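Local coordinates for UBP3-associated protein BRE5 (Saccharomyces cerevisiae, PDB 2QIY), which acts with the ubiquitin protease UBP3 in de-ubiquitination, here represented by its NTF2-like domain, at residues A[42-47]-A[62-67]; A[10-15]-A[92-97]; A[84-89]-A[113-118]; A[121-126]-A[143-148]. One frame throughout, in Å; residues are numbered along the deposited sequence.

Contact 1 (A[42-47]-A[62-67]); sequences ELTHTN and TVKVTG
Leu43 and Val65 face each other as a hydrogen-bonded pair, each giving its N-H to the other's carbonyl. The two bonds, Leu43 N to Val65 O and Val65 N to Leu43 O, are equally short at 2.8 Å. Two residues on, His45 and Val63 repeat the exchange, with His45 N to Val63 O at 2.9 Å. In the non-hydrogen-bonded pairs between and beyond, alpha carbons are drawn close to carbonyls, as in the C-H...O contact of Lys64 CA with Leu43 O at 3.3 Å.

On the face that carries Glu42, Thr44, Lys64 and Thr66, the side chains of Thr44 and Lys64 lie alongside one another, with Lys64 CG 3.5 Å from Thr44 OG1. A chi1 of -66° sets Thr44 OG1 beside the backbone N and leaves CG2 anti to it, 3.7 Å from Thr62 OG1. The hydroxyl of Thr44 bonds to Gln95 of the second subunit, and Lys64 makes a cation-pi contact with Phe94 of that subunit. The other face, with Leu43, His45, Val63 and Val65, turns to helix 68-77: Leu43 CB meets Val65 CB at 4.3 Å, while the His45 ring meets Phe75 edge-to-face. Just past the strand, the Asn47 side chain crosses that of Val63 at about a right angle, CG to CB 4.0 Å. This is an antiparallel pair at the border of a curved NTF2-like sheet, helix-packed on one face and joined to a second subunit on the other.

Contact 2 (A[10-15]-A[92-97]); sequences TVQDIC and IDFQYT
Val11 lies against the ring of Phe94 where the first turn of helix 11-28 crosses strand 85-97, a helix-on-sheet packing of the NTF2-like alpha+beta fold. The contact is apolar. Val11 CG1 comes to 3.3 Å from Phe94 CE1, a tight approach, while CG2 reaches CD1 of the same ring. Further round, Gln12 CB sits 3.9 Å from Phe94 CE2, its side chain crossing the ring at about a right angle. Phe94 CG is set between its backbone N and carbonyl carbon (chi1 59°), and this torsion puts the ring against Val11 and Gln12. A serine in place of Phe94 would probably leave Val11 and the sulfur of Cys15 without their shared apolar partner and open a gap beneath the start of the helix.

Sulfur adds a second kind of contact: Cys15 SG approaches the Phe94 ring obliquely, 4.5 Å from its centroid. Cys15 CB also touches Ile92 CG2.

Within the two segments, side-chain polar bonding is confined to the helix start, where Thr10 is the N-cap and its OG1 accepts from Asp13 N. The Phe94 carbonyl accepts a bond from Lys64 NZ of the second subunit. At the far end of the contact, Tyr96 OH lies 3.5 Å from Val11 CB.

Contact 3 (A[84-89]-A[113-118]); sequences SLKLKL and FWTGTP
Lys86 and Phe113 form a hydrogen-bonded antiparallel pair at the open end of the beta hairpin made by strands 85-97 and 103-114. Lys86 N donates to Phe113 O at 2.8 Å, and Phe113 N donates in return to Lys86 O. Over one face of the Phe113 ring lies Lys86 CB, a CH-pi contact 3.7 Å from the centroid, while CD of the same lysine touches CE1. The lysine chain bends at chi4 (-87°), with Lys86 CE 3.2 Å from Thr115 OG1, and NZ forms a salt bridge with an acidic side chain of the chain of another protein.

Beside this pair, Leu85 CB packs on Trp114 CD1 at 3.8 Å, and Ser84 OG, hydrogen-bonded to Lys81 O, stands at the edge of the indole, near its plane. The indole NE1 bonds to Tyr48, which helps fix the ring's rotation. Ser84 O accepts from Thr115 N (angle 141°) as the second strand leaves the sheet.

The departing strand runs into a type II turn from Trp114 to Thr117, with Gly116 at positive phi. Thr117 N bonds back to Trp114 O, and Thr117 OG1 accepts a nearly straight bond from Trp114 N at 3.0 Å. A water donates to both Ser84 OG and Thr115 O, the latter at 3.1 Å.

Contact 4 (A[121-126]-A[143-148]); sequences KFCQTF and IIRFIS
Ile143 opens the pairing by exchanging backbone bonds with Thr125; the one from Thr125 N to Ile143 O is 2.8 Å long. The same carbonyl receives the alpha C-H of Gln124, and Gln124 CG lies 3.4 Å from Ile143 O. Ile144 follows on the opposite face, which holds Phe122, Gln124 and Phe146. Its CG1 is anti to the backbone N (chi1 -168°), and CD1 at the end of that branch lies 3.9 Å from Phe122 CD1, meeting the ring obliquely. The stem of Gln124 crosses Ile144 beside it; an alanine here would take away this stem and would probably leave a gap beside Ile144 and the Ile143 carbonyl.

Arg145 exchanges bonds with Cys123, Cys123 N to Arg145 O being 2.9 Å. Arg145 CB rests 3.8 Å from Cys123 SG, and the bent chain beyond it forms a salt bridge with Asp93 of the second subunit. Next, Phe146 sets CD1 3.9 Å from Phe122 CB, with Lys121 O at the edge of its ring. Ile147 CD1 then touches Cys123 SG at 3.6 Å. Ile147 N donates to Lys121 O, and a water bridges Lys121 N and Ile147 O.

The chemistry implies a division of labour: backbone bonds knit this central hairpin, buried carbon and sulfur pack its faces, and Arg145 probably puts its charge to use in the salt bridge across the subunit boundary.

In the fold
All four contacts reach one mixed sheet, but sample it at different depths. Contact 4 is the buried one, a hairpin in the middle strands; contact 1 is partly buried and continues the sheet beyond it through neighbouring strands 41-46 and 137-147, with Thr44 O 3.0 Å from Ile144 N, a probable hydrogen bond. Contact 3 shares strand 85-97 with contact 2, yet their centres stand about 25 Å apart. Contacts 1, 3 and 4 are knit by backbone bonds, whereas contact 2, at the surface, joins helix to strand mainly through apolar side-chain packing. Contacts 1, 2 and 4 meet the second subunit; contact 3 adjoins the chain of another protein, whose strand continues the sheet; Ile92 of contact 2 touches it too.

Contact 1 (A[42-47]-A[62-67])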
# COMPACT_ATOMS: atom_id res chain seq x y z
N GLU A 42 12.63 -6.43 -7.43
CA GLU A 42 12.64 -6.53 -5.96
C GLU A 42 11.30 -7.03 -5.46
O GLU A 42 10.24 -6.54 -5.88
CB GLU A 42 12.94 -5.16 -5.34
CG GLU A 42 14.25 -4.63 -5.89
CD GLU A 42 14.90 -3.52 -5.11
OE1 GLU A 42 14.42 -3.13 -4.01
OE2 GLU A 42 15.94 -3.03 -5.60
N LEU A 43 11.36 -8.05 -4.60
CA LEU A 43 10.18 -8.65 -3.99
C LEU A 43 10.26 -8.56 -2.48
O LEU A 43 11.30 -8.88 -1.87
CB LEU A 43 10.16 -10.14 -4.37
CG LEU A 43 9.06 -10.99 -3.73
CD1 LEU A 43 7.65 -10.59 -4.20
CD2 LEU A 43 9.33 -12.47 -4.06
N THR A 44 9.15 -8.17 -1.85
CA THR A 44 9.07 -8.26 -0.38
C THR A 44 7.80 -9.05 -0.15
O THR A 44 6.70 -8.56 -0.43
CB THR A 44 9.00 -6.85 0.23
OG1 THR A 44 10.24 -6.20 -0.01
CG2 THR A 44 8.77 -6.92 1.75
N HIS A 45 7.94 -10.29 0.31
CA HIS A 45 6.81 -11.22 0.30
C HIS A 45 6.61 -11.93 1.64
O HIS A 45 7.52 -12.02 2.45
CB HIS A 45 6.99 -12.26 -0.83
CG HIS A 45 5.71 -12.87 -1.31
ND1 HIS A 45 4.83 -12.19 -2.12
CD2 HIS A 45 5.18 -14.10 -1.13
CE1 HIS A 45 3.79 -12.97 -2.40
NE2 HIS A 45 3.99 -14.15 -1.82
N THR A 46 5.41 -12.45 1.84
CA THR A 46 5.08 -13.31 2.98
C THR A 46 6.20 -14.29 3.30
O THR A 46 6.59 -15.07 2.43
CB THR A 46 3.85 -14.09 2.62
OG1 THR A 46 2.86 -13.14 2.15
CG2 THR A 46 3.31 -14.87 3.86
N ASN A 47 6.71 -14.26 4.54
CA ASN A 47 7.83 -15.12 4.87
C ASN A 47 7.33 -16.50 5.30
O ASN A 47 7.15 -16.78 6.49
CB ASN A 47 8.71 -14.53 5.97
CG ASN A 47 9.96 -15.38 6.19
OD1 ASN A 47 10.20 -16.36 5.47
ND2 ASN A 47 10.75 -15.01 7.19
N THR A 62 7.41 -10.60 6.64
CA THR A 62 7.81 -10.67 5.24
C THR A 62 9.32 -10.76 5.11
O THR A 62 10.05 -10.56 6.08
CB THR A 62 7.29 -9.46 4.42
OG1 THR A 62 7.78 -8.27 5.05
CG2 THR A 62 5.76 -9.46 4.41
N VAL A 63 9.76 -11.06 3.90
CA VAL A 63 11.17 -11.24 3.62
C VAL A 63 11.48 -10.60 2.25
O VAL A 63 10.63 -10.63 1.35
CB VAL A 63 11.56 -12.77 3.60
CG1 VAL A 63 10.71 -13.58 2.58
CG2 VAL A 63 13.04 -12.92 3.32
N LYS A 64 12.66 -10.00 2.12
CA LYS A 64 13.10 -9.38 0.88
C LYS A 64 13.92 -10.33 0.01
O LYS A 64 14.86 -11.00 0.49
CB LYS A 64 13.95 -8.13 1.19
CG LYS A 64 13.11 -7.07 1.87
CD LYS A 64 13.95 -5.85 2.18
CE LYS A 64 13.05 -4.74 2.67
NZ LYS A 64 13.88 -3.48 2.86
N VAL A 65 13.58 -10.36 -1.27
CA VAL A 65 14.28 -11.19 -2.28
C VAL A 65 14.53 -10.30 -3.49
O VAL A 65 13.63 -9.58 -3.92
CB VAL A 65 13.41 -12.40 -2.74
CG1 VAL A 65 14.25 -13.40 -3.55
CG2 VAL A 65 12.76 -13.09 -1.55
N THR A 66 15.72 -10.40 -4.09
CA THR A 66 16.08 -9.54 -5.21
C THR A 66 16.59 -10.36 -6.38
O THR A 66 17.41 -11.26 -6.19
CB THR A 66 17.14 -8.49 -4.76
OG1 THR A 66 16.53 -7.62 -3.81
CG2 THR A 66 17.63 -7.65 -5.93
N GLY A 67 16.12 -10.05 -7.59
CA GLY A 67 16.58 -10.73 -8.80
C GLY A 67 15.68 -11.89 -9.16
O GLY A 67 15.22 -12.62 -8.30

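Contact 2 (A[10-15]-A[92-97])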
# COMPACT_ATOMS: atom_id res chain seq x y z
N THR A 10 -7.49 0.04 -21.72
CA THR A 10 -7.32 1.12 -20.75
C THR A 10 -6.38 0.71 -19.62
O THR A 10 -6.17 -0.48 -19.38
CB THR A 10 -8.66 1.59 -20.13
OG1 THR A 10 -9.15 0.61 -19.21
CG2 THR A 10 -9.71 1.86 -21.22
N VAL A 11 -5.82 1.71 -18.93
CA VAL A 11 -4.92 1.46 -17.80
C VAL A 11 -5.65 0.71 -16.68
O VAL A 11 -5.07 -0.20 -16.06
CB VAL A 11 -4.21 2.76 -17.31
CG1 VAL A 11 -5.22 3.84 -16.94
CG2 VAL A 11 -3.26 2.46 -16.16
N GLN A 12 -6.91 1.05 -16.42
CA GLN A 12 -7.70 0.31 -15.43
C GLN A 12 -7.83 -1.16 -15.84
O GLN A 12 -7.69 -2.06 -15.00
CB GLN A 12 -9.09 0.93 -15.24
CG GLN A 12 -9.86 0.29 -14.08
CD GLN A 12 -11.30 0.72 -14.03
OE1 GLN A 12 -12.10 0.40 -14.92
NE2 GLN A 12 -11.66 1.44 -12.97
N ASP A 13 -8.11 -1.38 -17.12
CA ASP A 13 -8.15 -2.73 -17.70
C ASP A 13 -6.88 -3.51 -17.46
O ASP A 13 -6.95 -4.65 -17.00
CB ASP A 13 -8.39 -2.67 -19.22
CG ASP A 13 -9.85 -2.51 -19.59
OD1 ASP A 13 -10.71 -2.50 -18.67
OD2 ASP A 13 -10.14 -2.39 -20.80
N ILE A 14 -5.73 -2.92 -17.76
CA ILE A 14 -4.49 -3.67 -17.59
C ILE A 14 -4.19 -3.95 -16.12
O ILE A 14 -3.69 -5.03 -15.79
CB ILE A 14 -3.25 -3.17 -18.44
CG1 ILE A 14 -2.17 -2.47 -17.60
CG2 ILE A 14 -3.68 -2.50 -19.77
CD1 ILE A 14 -2.47 -1.05 -17.26
N CYS A 15 -4.52 -3.01 -15.23
CA CYS A 15 -4.31 -3.23 -13.79
C CYS A 15 -5.18 -4.36 -13.25
O CYS A 15 -4.71 -5.19 -12.48
CB CYS A 15 -4.59 -1.97 -12.98
SG CYS A 15 -3.40 -0.68 -13.28
N ILE A 92 -8.36 -1.29 -5.74
CA ILE A 92 -7.24 -1.11 -6.64
C ILE A 92 -7.08 0.40 -6.83
O ILE A 92 -8.08 1.11 -7.07
CB ILE A 92 -7.52 -1.74 -8.03
CG1 ILE A 92 -7.80 -3.25 -7.90
CG2 ILE A 92 -6.36 -1.43 -9.01
CD1 ILE A 92 -8.32 -3.93 -9.17
N ASP A 93 -5.83 0.86 -6.73
CA ASP A 93 -5.44 2.25 -7.07
C ASP A 93 -4.28 2.18 -8.04
O ASP A 93 -3.42 1.31 -7.91
CB ASP A 93 -4.96 3.00 -5.82
CG ASP A 93 -6.06 3.18 -4.80
OD1 ASP A 93 -6.92 4.05 -5.03
OD2 ASP A 93 -6.05 2.44 -3.79
N PHE A 94 -4.24 3.09 -9.01
CA PHE A 94 -3.07 3.13 -9.89
C PHE A 94 -2.68 4.54 -10.27
O PHE A 94 -3.52 5.46 -10.23
CB PHE A 94 -3.31 2.30 -11.16
CG PHE A 94 -4.49 2.77 -11.97
CD1 PHE A 94 -4.36 3.78 -12.91
CD2 PHE A 94 -5.75 2.20 -11.76
CE1 PHE A 94 -5.45 4.21 -13.65
CE2 PHE A 94 -6.87 2.64 -12.50
CZ PHE A 94 -6.71 3.64 -13.44
N GLN A 95 -1.41 4.69 -10.66
CA GLN A 95 -0.90 5.90 -11.33
C GLN A 95 0.19 5.51 -12.32
O GLN A 95 0.82 4.46 -12.17
CB GLN A 95 -0.30 6.89 -10.33
CG GLN A 95 -1.24 7.45 -9.25
CD GLN A 95 -0.50 8.31 -8.22
OE1 GLN A 95 0.73 8.23 -8.09
NE2 GLN A 95 -1.24 9.13 -7.48
N TYR A 96 0.46 6.38 -13.29
CA TYR A 96 1.62 6.20 -14.14
C TYR A 96 2.85 6.73 -13.40
O TYR A 96 2.73 7.59 -12.52
CB TYR A 96 1.45 6.93 -15.47
CG TYR A 96 0.64 6.15 -16.48
CD1 TYR A 96 -0.59 6.63 -16.94
CD2 TYR A 96 1.10 4.94 -16.99
CE1 TYR A 96 -1.34 5.91 -17.88
CE2 TYR A 96 0.37 4.22 -17.92
CZ TYR A 96 -0.85 4.70 -18.36
OH TYR A 96 -1.56 3.98 -19.31
N THR A 97 4.03 6.25 -13.78
CA THR A 97 5.27 6.59 -13.09
C THR A 97 6.47 6.29 -13.98
O THR A 97 6.30 5.80 -15.09
CB THR A 97 5.39 5.77 -11.78
OG1 THR A 97 6.44 6.30 -10.96
CG2 THR A 97 5.64 4.27 -12.04

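Contact 3 (A[84-89]-A[113-118])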
# COMPACT_ATOMS: atom_id res chain seq x y z
N SER A 84 -1.87 -22.57 -2.39
CA SER A 84 -3.06 -22.58 -1.53
C SER A 84 -3.50 -21.16 -1.17
O SER A 84 -4.44 -20.98 -0.40
CB SER A 84 -2.81 -23.42 -0.28
OG SER A 84 -1.95 -22.77 0.65
N LEU A 85 -2.86 -20.15 -1.78
CA LEU A 85 -3.17 -18.75 -1.48
C LEU A 85 -4.51 -18.36 -2.08
O LEU A 85 -4.81 -18.71 -3.22
CB LEU A 85 -2.05 -17.84 -1.98
CG LEU A 85 -2.17 -16.33 -1.73
CD1 LEU A 85 -0.80 -15.65 -1.64
CD2 LEU A 85 -3.04 -15.67 -2.83
N LYS A 86 -5.30 -17.64 -1.28
CA LYS A 86 -6.65 -17.23 -1.65
C LYS A 86 -6.82 -15.78 -1.19
O LYS A 86 -6.15 -15.32 -0.26
CB LYS A 86 -7.64 -18.14 -0.94
CG LYS A 86 -7.56 -19.61 -1.41
CD LYS A 86 -8.34 -20.56 -0.52
CE LYS A 86 -8.18 -21.98 -1.00
NZ LYS A 86 -9.21 -22.27 -2.02
N LEU A 87 -7.71 -15.04 -1.83
CA LEU A 87 -7.95 -13.68 -1.33
C LEU A 87 -9.27 -13.11 -1.76
O LEU A 87 -9.86 -13.56 -2.75
CB LEU A 87 -6.83 -12.69 -1.73
CG LEU A 87 -6.69 -12.32 -3.21
CD1 LEU A 87 -6.00 -10.95 -3.31
CD2 LEU A 87 -5.90 -13.41 -3.95
N LYS A 88 -9.70 -12.14 -0.96
CA LYS A 88 -10.74 -11.20 -1.34
C LYS A 88 -10.03 -9.90 -1.71
O LYS A 88 -9.35 -9.31 -0.87
CB LYS A 88 -11.69 -10.98 -0.16
CG LYS A 88 -12.76 -9.94 -0.44
CD LYS A 88 -13.75 -9.83 0.71
CE LYS A 88 -14.80 -8.78 0.37
NZ LYS A 88 -15.87 -8.72 1.40
N LEU A 89 -10.11 -9.53 -2.98
CA LEU A 89 -9.47 -8.28 -3.46
C LEU A 89 -10.50 -7.16 -3.29
O LEU A 89 -11.56 -7.20 -3.91
CB LEU A 89 -9.09 -8.42 -4.95
CG LEU A 89 -7.94 -7.67 -5.64
CD1 LEU A 89 -8.32 -7.22 -7.04
CD2 LEU A 89 -7.16 -6.61 -4.81
N PHE A 113 -5.82 -15.29 2.64
CA PHE A 113 -5.71 -16.46 3.50
C PHE A 113 -5.17 -17.61 2.66
O PHE A 113 -4.89 -17.45 1.46
CB PHE A 113 -7.04 -16.81 4.18
CG PHE A 113 -8.16 -17.21 3.23
CD1 PHE A 113 -8.59 -18.55 3.19
CD2 PHE A 113 -8.81 -16.26 2.45
CE1 PHE A 113 -9.61 -18.93 2.34
CE2 PHE A 113 -9.89 -16.65 1.59
CZ PHE A 113 -10.26 -17.97 1.55
N TRP A 114 -4.93 -18.73 3.32
CA TRP A 114 -4.50 -19.94 2.63
C TRP A 114 -5.49 -21.01 3.05
O TRP A 114 -6.19 -20.88 4.07
CB TRP A 114 -3.05 -20.29 3.01
CG TRP A 114 -2.05 -19.25 2.50
CD1 TRP A 114 -1.22 -19.38 1.40
CD2 TRP A 114 -1.79 -17.97 3.06
NE1 TRP A 114 -0.48 -18.24 1.24
CE2 TRP A 114 -0.80 -17.35 2.24
CE3 TRP A 114 -2.28 -17.27 4.17
CZ2 TRP A 114 -0.29 -16.07 2.51
CZ3 TRP A 114 -1.78 -15.97 4.43
CH2 TRP A 114 -0.81 -15.39 3.60
N THR A 115 -5.59 -22.09 2.28
CA THR A 115 -6.51 -23.16 2.64
C THR A 115 -6.46 -23.46 4.14
O THR A 115 -5.39 -23.76 4.69
CB THR A 115 -6.19 -24.42 1.84
OG1 THR A 115 -6.18 -24.07 0.45
CG2 THR A 115 -7.23 -25.51 2.13
N GLY A 116 -7.63 -23.32 4.77
CA GLY A 116 -7.81 -23.63 6.18
C GLY A 116 -7.31 -22.61 7.20
O GLY A 116 -7.46 -22.87 8.41
N THR A 117 -6.74 -21.49 6.76
CA THR A 117 -6.22 -20.49 7.70
C THR A 117 -7.21 -19.36 7.91
O THR A 117 -8.12 -19.18 7.10
CB THR A 117 -4.88 -19.85 7.27
OG1 THR A 117 -5.11 -18.81 6.31
CG2 THR A 117 -3.90 -20.89 6.73
N PRO A 118 -7.04 -18.57 9.00
CA PRO A 118 -7.82 -17.33 9.09
C PRO A 118 -7.35 -16.31 8.06
O PRO A 118 -6.28 -16.49 7.44
CB PRO A 118 -7.52 -16.81 10.49
CG PRO A 118 -6.26 -17.47 10.89
CD PRO A 118 -6.17 -18.77 10.18
O HOH W 1 -2.47 -23.86 3.57

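Contact 4 (A[121-126]-A[143-148])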
# COMPACT_ATOMS: atom_id res chain seq x y z
N LYS A 121 -5.39 -9.09 6.75
CA LYS A 121 -5.61 -7.90 5.92
C LYS A 121 -4.29 -7.56 5.30
O LYS A 121 -3.26 -7.70 5.96
CB LYS A 121 -5.99 -6.72 6.78
CG LYS A 121 -7.45 -6.68 7.19
CD LYS A 121 -7.79 -5.20 7.48
CE LYS A 121 -9.27 -4.88 7.27
NZ LYS A 121 -9.81 -5.18 5.93
N PHE A 122 -4.29 -7.12 4.04
CA PHE A 122 -3.01 -6.77 3.41
C PHE A 122 -3.17 -5.60 2.46
O PHE A 122 -4.26 -5.30 1.98
CB PHE A 122 -2.47 -7.97 2.61
CG PHE A 122 -3.19 -8.19 1.29
CD1 PHE A 122 -2.68 -7.60 0.12
CD2 PHE A 122 -4.38 -8.91 1.21
CE1 PHE A 122 -3.32 -7.75 -1.09
CE2 PHE A 122 -5.02 -9.08 0.01
CZ PHE A 122 -4.49 -8.50 -1.16
N CYS A 123 -2.03 -4.95 2.21
CA CYS A 123 -1.89 -4.06 1.09
C CYS A 123 -0.69 -4.53 0.28
O CYS A 123 0.34 -4.96 0.83
CB CYS A 123 -1.71 -2.65 1.59
SG CYS A 123 -0.45 -2.35 2.78
N GLN A 124 -0.83 -4.54 -1.03
CA GLN A 124 0.27 -5.02 -1.87
C GLN A 124 0.47 -4.01 -2.99
O GLN A 124 -0.50 -3.59 -3.63
CB GLN A 124 -0.01 -6.42 -2.45
CG GLN A 124 1.19 -7.03 -3.23
CD GLN A 124 1.11 -8.55 -3.44
OE1 GLN A 124 2.05 -9.17 -3.97
NE2 GLN A 124 0.01 -9.15 -3.03
N THR A 125 1.73 -3.64 -3.23
CA THR A 125 2.03 -2.63 -4.24
C THR A 125 2.95 -3.22 -5.29
O THR A 125 3.87 -3.96 -4.95
CB THR A 125 2.69 -1.41 -3.57
OG1 THR A 125 1.69 -0.77 -2.77
CG2 THR A 125 3.17 -0.44 -4.59
N PHE A 126 2.69 -2.88 -6.54
CA PHE A 126 3.50 -3.32 -7.69
C PHE A 126 3.94 -2.15 -8.54
O PHE A 126 3.23 -1.13 -8.63
CB PHE A 126 2.65 -4.17 -8.61
CG PHE A 126 2.02 -5.36 -7.94
CD1 PHE A 126 0.77 -5.23 -7.31
CD2 PHE A 126 2.64 -6.62 -7.98
CE1 PHE A 126 0.18 -6.34 -6.71
CE2 PHE A 126 2.03 -7.73 -7.40
CZ PHE A 126 0.80 -7.58 -6.76
N ILE A 143 5.64 -5.47 -3.25
CA ILE A 143 5.75 -5.40 -1.77
C ILE A 143 4.39 -5.72 -1.17
O ILE A 143 3.38 -5.11 -1.54
CB ILE A 143 6.10 -3.98 -1.25
CG1 ILE A 143 7.40 -3.44 -1.85
CG2 ILE A 143 6.09 -3.99 0.34
CD1 ILE A 143 7.64 -1.95 -1.49
N ILE A 144 4.34 -6.69 -0.25
CA ILE A 144 3.13 -6.89 0.55
C ILE A 144 3.38 -6.49 2.02
O ILE A 144 4.47 -6.70 2.56
CB ILE A 144 2.60 -8.34 0.44
CG1 ILE A 144 1.19 -8.47 1.04
CG2 ILE A 144 3.60 -9.37 1.06
CD1 ILE A 144 0.49 -9.80 0.61
N ARG A 145 2.36 -5.89 2.63
CA ARG A 145 2.42 -5.55 4.04
C ARG A 145 1.11 -6.02 4.67
O ARG A 145 0.01 -5.67 4.20
CB ARG A 145 2.61 -4.03 4.23
CG ARG A 145 2.23 -3.53 5.65
CD ARG A 145 3.09 -4.10 6.78
NE ARG A 145 4.53 -3.81 6.62
CZ ARG A 145 5.46 -4.08 7.55
NH1 ARG A 145 5.11 -4.62 8.73
NH2 ARG A 145 6.73 -3.76 7.34
N PHE A 146 1.20 -6.83 5.72
CA PHE A 146 0.02 -7.22 6.48
C PHE A 146 -0.31 -6.19 7.54
O PHE A 146 0.58 -5.62 8.17
CB PHE A 146 0.19 -8.64 7.05
CG PHE A 146 0.32 -9.66 5.97
CD1 PHE A 146 -0.83 -10.16 5.33
CD2 PHE A 146 1.57 -10.08 5.53
CE1 PHE A 146 -0.70 -11.08 4.29
CE2 PHE A 146 1.72 -11.00 4.48
CZ PHE A 146 0.57 -11.51 3.85
N ILE A 147 -1.60 -5.93 7.68
CA ILE A 147 -2.13 -4.84 8.49
C ILE A 147 -2.95 -5.47 9.61
O ILE A 147 -3.79 -6.31 9.36
CB ILE A 147 -2.99 -3.89 7.58
CG1 ILE A 147 -2.13 -3.38 6.39
CG2 ILE A 147 -3.56 -2.71 8.39
CD1 ILE A 147 -2.84 -2.40 5.43
N SER A 148 -2.68 -5.08 10.84
CA SER A 148 -3.51 -5.58 11.93
C SER A 148 -4.88 -4.93 11.82
O SER A 148 -4.99 -3.73 11.51
CB SER A 148 -2.85 -5.29 13.27
OG SER A 148 -3.16 -6.31 14.21
O HOH W 2 -5.15 -8.76 9.56